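Local coordinates for protein toxin 2A (Paenibacillus larvae, PDB 5URP) that acts as an ADP-ribosyltransferase toxin and virulence factor, probably transferring ADP-ribose from NAD+ to a protein of the host, at residues Leu97-Asp108 and Arg162-Gly173. Residues are numbered along the deposited sequence; the frame is centred on the assembly and turned at random. Where two conformers were deposited one is given.
Sequences LKDSVTVYRGTD and RPVLIELKIPKG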
loop_
_atom_site.group_PDB
_atom_site.type_symbol
_atom_site.label_atom_id
_atom_site.label_comp_id
_atom_site.label_asym_id
_atom_site.label_seq_id
_atom_site.Cartn_x
_atom_site.Cartn_y
_atom_site.Cartn_z
ATOM N N LEU A 97 -7.176 -9.410 9.926
ATOM C CA LEU A 97 -7.457 -8.244 10.757
ATOM C C LEU A 97 -8.616 -8.536 11.691
ATOM O O LEU A 97 -9.659 -9.023 11.255
ATOM C CB LEU A 97 -7.810 -7.026 9.909
ATOM C CG LEU A 97 -6.666 -6.482 9.065
ATOM C CD1 LEU A 97 -7.181 -5.276 8.293
ATOM C CD2 LEU A 97 -5.465 -6.135 9.944
ATOM N N LYS A 98 -8.425 -8.202 12.973
ATOM C CA LYS A 98 -9.515 -8.249 13.942
ATOM C C LYS A 98 -10.495 -7.098 13.751
ATOM O O LYS A 98 -11.686 -7.257 14.021
ATOM C CB LYS A 98 -8.957 -8.221 15.376
ATOM C CG LYS A 98 -10.041 -8.368 16.449
ATOM C CD LYS A 98 -9.469 -8.524 17.854
ATOM C CE LYS A 98 -10.523 -8.186 18.919
ATOM N NZ LYS A 98 -10.205 -8.713 20.291
ATOM N N ASP A 99 -10.024 -5.940 13.292
ATOM C CA ASP A 99 -10.879 -4.781 13.075
ATOM C C ASP A 99 -10.654 -4.265 11.666
ATOM O O ASP A 99 -9.565 -4.416 11.120
ATOM C CB ASP A 99 -10.577 -3.633 14.044
ATOM C CG ASP A 99 -10.274 -4.097 15.452
ATOM O OD1 ASP A 99 -11.218 -4.540 16.134
ATOM O OD2 ASP A 99 -9.092 -3.973 15.883
ATOM N N SER A 100 -11.648 -3.567 11.113
ATOM C CA SER A 100 -11.395 -2.863 9.864
ATOM C C SER A 100 -10.502 -1.662 10.146
ATOM O O SER A 100 -10.593 -1.045 11.209
ATOM C CB SER A 100 -12.674 -2.382 9.208
ATOM O OG SER A 100 -13.609 -3.470 9.108
ATOM N N VAL A 101 -9.659 -1.320 9.175
ATOM C CA VAL A 101 -8.671 -0.266 9.413
ATOM C C VAL A 101 -8.406 0.491 8.131
ATOM O O VAL A 101 -8.423 -0.073 7.034
ATOM C CB VAL A 101 -7.366 -0.858 9.989
ATOM C CG1 VAL A 101 -6.618 -1.585 8.976
ATOM C CG2 VAL A 101 -6.512 0.230 10.624
ATOM N N THR A 102 -8.101 1.779 8.302
ATOM C CA THR A 102 -7.707 2.653 7.216
ATOM C C THR A 102 -6.185 2.702 7.157
ATOM O O THR A 102 -5.525 2.823 8.193
ATOM C CB THR A 102 -8.265 4.057 7.442
ATOM O OG1 THR A 102 -9.687 3.996 7.510
ATOM C CG2 THR A 102 -7.876 4.984 6.302
ATOM N N VAL A 103 -5.647 2.567 5.957
ATOM C CA VAL A 103 -4.218 2.710 5.739
ATOM C C VAL A 103 -3.990 3.730 4.624
ATOM O O VAL A 103 -4.901 4.132 3.916
ATOM C CB VAL A 103 -3.525 1.384 5.410
ATOM C CG1 VAL A 103 -3.642 0.406 6.586
ATOM C CG2 VAL A 103 -4.075 0.766 4.096
ATOM N N TYR A 104 -2.740 4.165 4.512
ATOM C CA TYR A 104 -2.359 5.263 3.624
ATOM C C TYR A 104 -1.195 4.854 2.739
ATOM O O TYR A 104 -0.308 4.103 3.159
ATOM C CB TYR A 104 -1.965 6.497 4.463
ATOM C CG TYR A 104 -3.097 7.021 5.291
ATOM C CD1 TYR A 104 -3.978 7.961 4.767
ATOM C CD2 TYR A 104 -3.300 6.575 6.580
ATOM C CE1 TYR A 104 -5.027 8.426 5.493
ATOM C CE2 TYR A 104 -4.364 7.053 7.354
ATOM C CZ TYR A 104 -5.232 7.973 6.789
ATOM O OH TYR A 104 -6.262 8.478 7.531
ATOM N N ARG A 105 -1.188 5.350 1.498
ATOM C CA ARG A 105 -0.080 5.065 0.598
ATOM C C ARG A 105 0.149 6.271 -0.294
ATOM O O ARG A 105 -0.763 6.690 -0.995
ATOM C CB ARG A 105 -0.386 3.838 -0.272
ATOM C CG ARG A 105 0.671 3.563 -1.289
ATOM C CD ARG A 105 0.387 2.235 -1.981
ATOM N NE ARG A 105 1.211 2.039 -3.172
ATOM C CZ ARG A 105 2.492 1.685 -3.163
ATOM N NH1 ARG A 105 3.140 1.483 -2.020
ATOM N NH2 ARG A 105 3.140 1.548 -4.308
ATOM N N GLY A 106 1.344 6.842 -0.245
ATOM C CA GLY A 106 1.717 7.845 -1.221
ATOM C C GLY A 106 2.297 7.187 -2.460
ATOM O O GLY A 106 3.101 6.260 -2.370
ATOM N N THR A 107 1.893 7.684 -3.622
ATOM C CA THR A 107 2.415 7.130 -4.853
ATOM C C THR A 107 2.335 8.211 -5.932
ATOM O O THR A 107 2.250 9.403 -5.634
ATOM C CB THR A 107 1.666 5.817 -5.184
ATOM O OG1 THR A 107 2.325 5.149 -6.269
ATOM C CG2 THR A 107 0.205 6.069 -5.501
ATOM N N ASP A 108 2.365 7.805 -7.196
ATOM C CA ASP A 108 2.169 8.758 -8.283
ATOM C C ASP A 108 1.135 8.191 -9.252
ATOM O O ASP A 108 0.369 7.272 -8.933
ATOM C CB ASP A 108 3.512 9.117 -8.918
ATOM C CG ASP A 108 4.160 7.955 -9.646
ATOM O OD1 ASP A 108 3.518 6.893 -9.808
ATOM O OD2 ASP A 108 5.318 8.111 -10.052
ATOM N N ARG A 162 4.583 13.312 -2.406
ATOM C CA ARG A 162 4.140 12.463 -3.488
ATOM C C ARG A 162 2.855 13.013 -4.110
ATOM O O ARG A 162 2.037 13.625 -3.419
ATOM C CB ARG A 162 3.939 11.038 -2.961
ATOM C CG ARG A 162 5.279 10.471 -2.510
ATOM C CD ARG A 162 5.237 9.024 -2.098
ATOM N NE ARG A 162 6.538 8.623 -1.562
ATOM C CZ ARG A 162 6.756 7.519 -0.859
ATOM N NH1 ARG A 162 7.971 7.242 -0.408
ATOM N NH2 ARG A 162 5.767 6.685 -0.613
ATOM N N PRO A 163 2.644 12.837 -5.419
ATOM C CA PRO A 163 1.498 13.511 -6.057
ATOM C C PRO A 163 0.153 12.852 -5.839
ATOM O O PRO A 163 -0.865 13.525 -6.044
ATOM C CB PRO A 163 1.855 13.498 -7.550
ATOM C CG PRO A 163 2.839 12.446 -7.720
ATOM C CD PRO A 163 3.579 12.290 -6.414
ATOM N N VAL A 164 0.127 11.578 -5.467
ATOM C CA VAL A 164 -1.106 10.842 -5.205
ATOM C C VAL A 164 -1.078 10.311 -3.775
ATOM O O VAL A 164 -0.078 9.722 -3.341
ATOM C CB VAL A 164 -1.302 9.679 -6.192
ATOM C CG1 VAL A 164 -2.564 8.916 -5.834
ATOM C CG2 VAL A 164 -1.321 10.190 -7.641
ATOM N N LEU A 165 -2.187 10.496 -3.056
ATOM C CA LEU A 165 -2.383 9.946 -1.720
ATOM C C LEU A 165 -3.573 9.006 -1.787
ATOM O O LEU A 165 -4.672 9.450 -2.100
ATOM C CB LEU A 165 -2.670 11.036 -0.691
ATOM C CG LEU A 165 -2.944 10.581 0.746
ATOM C CD1 LEU A 165 -1.755 9.833 1.329
ATOM C CD2 LEU A 165 -3.323 11.771 1.620
ATOM N N ILE A 166 -3.358 7.749 -1.449
ATOM C CA ILE A 166 -4.442 6.769 -1.393
ATOM C C ILE A 166 -4.792 6.568 0.065
ATOM O O ILE A 166 -3.901 6.316 0.895
ATOM C CB ILE A 166 -4.041 5.424 -2.013
ATOM C CG1 ILE A 166 -3.482 5.568 -3.427
ATOM C CG2 ILE A 166 -5.261 4.471 -1.979
ATOM C CD1 ILE A 166 -2.911 4.240 -3.985
ATOM N N GLU A 167 -6.077 6.684 0.381
ATOM C CA GLU A 167 -6.632 6.327 1.682
ATOM C C GLU A 167 -7.447 5.051 1.451
ATOM O O GLU A 167 -8.453 5.081 0.740
ATOM C CB GLU A 167 -7.495 7.452 2.242
ATOM C CG GLU A 167 -8.171 7.148 3.552
ATOM C CD GLU A 167 -8.831 8.375 4.187
ATOM O OE1 GLU A 167 -8.266 9.492 4.102
ATOM O OE2 GLU A 167 -9.897 8.211 4.799
ATOM N N LEU A 168 -7.006 3.939 2.031
ATOM C CA LEU A 168 -7.547 2.625 1.686
ATOM C C LEU A 168 -8.177 1.988 2.909
ATOM O O LEU A 168 -7.542 1.879 3.955
ATOM C CB LEU A 168 -6.412 1.756 1.135
ATOM C CG LEU A 168 -6.728 0.367 0.672
ATOM C CD1 LEU A 168 -7.517 0.476 -0.612
ATOM C CD2 LEU A 168 -5.422 -0.360 0.448
ATOM N N LYS A 169 -9.423 1.525 2.781
ATOM C CA LYS A 169 -10.083 0.845 3.882
ATOM C C LYS A 169 -9.887 -0.652 3.696
ATOM O O LYS A 169 -10.129 -1.164 2.605
ATOM C CB LYS A 169 -11.575 1.181 3.914
ATOM C CG LYS A 169 -11.860 2.666 4.043
ATOM C CD LYS A 169 -13.324 2.990 3.816
ATOM C CE LYS A 169 -13.587 4.484 3.894
ATOM N NZ LYS A 169 -14.980 4.834 3.500
ATOM N N ILE A 170 -9.399 -1.331 4.727
ATOM C CA ILE A 170 -9.202 -2.781 4.703
ATOM C C ILE A 170 -10.266 -3.386 5.612
ATOM O O ILE A 170 -10.327 -3.026 6.791
ATOM C CB ILE A 170 -7.808 -3.217 5.193
ATOM C CG1 ILE A 170 -6.677 -2.492 4.494
ATOM C CG2 ILE A 170 -7.609 -4.706 4.943
ATOM C CD1 ILE A 170 -5.363 -2.727 5.204
ATOM N N PRO A 171 -11.093 -4.318 5.132
ATOM C CA PRO A 171 -12.166 -4.849 5.978
ATOM C C PRO A 171 -11.674 -5.827 7.031
ATOM O O PRO A 171 -10.674 -6.524 6.858
ATOM C CB PRO A 171 -13.078 -5.567 4.977
ATOM C CG PRO A 171 -12.194 -5.932 3.829
ATOM C CD PRO A 171 -11.195 -4.777 3.733
ATOM N N LYS A 172 -12.418 -5.890 8.134
ATOM C CA LYS A 172 -12.152 -6.897 9.144
ATOM C C LYS A 172 -12.131 -8.267 8.476
ATOM O O LYS A 172 -12.928 -8.540 7.573
ATOM C CB LYS A 172 -13.222 -6.843 10.244
ATOM C CG LYS A 172 -13.202 -8.034 11.236
ATOM C CD LYS A 172 -14.303 -7.885 12.260
ATOM C CE LYS A 172 -14.240 -8.990 13.301
ATOM N NZ LYS A 172 -14.911 -8.527 14.526
ATOM N N GLY A 173 -11.218 -9.122 8.930
ATOM C CA GLY A 173 -11.027 -10.425 8.320
ATOM C C GLY A 173 -10.103 -10.415 7.120
ATOM O O GLY A 173 -9.784 -11.489 6.586
HETATM O O HOH W 1 -11.362 5.529 5.843
#
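Val103 O takes an almost straight bond from Leu168 N (2.8 Å, 177°), while Val103 N returns one to Leu168 O, which also receives a CA-H...O contact from Thr102 CA (3.4 Å). The same reciprocal pairing recurs at Val101 with Ile170, Arg105 with Ile166 and Thr107 with Val164, so 101-107 and 164-170 form an antiparallel ladder. Beyond its end, Ser100 OG replaces a carbonyl as acceptor for Lys172 N (2.9 Å), and Leu97 O receives Gly173 N.

On the face bearing Thr102, Tyr104 and Glu167, the glutamate has CG anti to the backbone N (chi1 177°), which carries its extended chain out alongside the tyrosine and sets OE1 near Tyr104 CE1, ring and carboxylate planes 63° apart. Thr102 CG2 presses on Glu167 CG (3.5 Å), and a water links Thr102 OG1 to Glu167 OE2. Glu167 OE1 makes a salt bridge with Lys216, whereas Tyr104 OH turns to Asp25.

In the ADP-ribosyltransferase fold this is the edge pair of the mixed sheet. Arg105, whose NH1 bonds to Ser150 O, is probably the arginine of the family's R-S-E signature.

Towards the Leu97 end, the face carrying Val101, Val103 and Ile170 is apolar. Leu97 CD1 comes unusually close to Ile170 CG2 (3.4 Å), the two side chains crossing at about a right angle; Ile170 CD1, on the other branch, reaches Val103 CG1 (3.8 Å), with Met191 and Leu193 of strand 190-193 packed alongside.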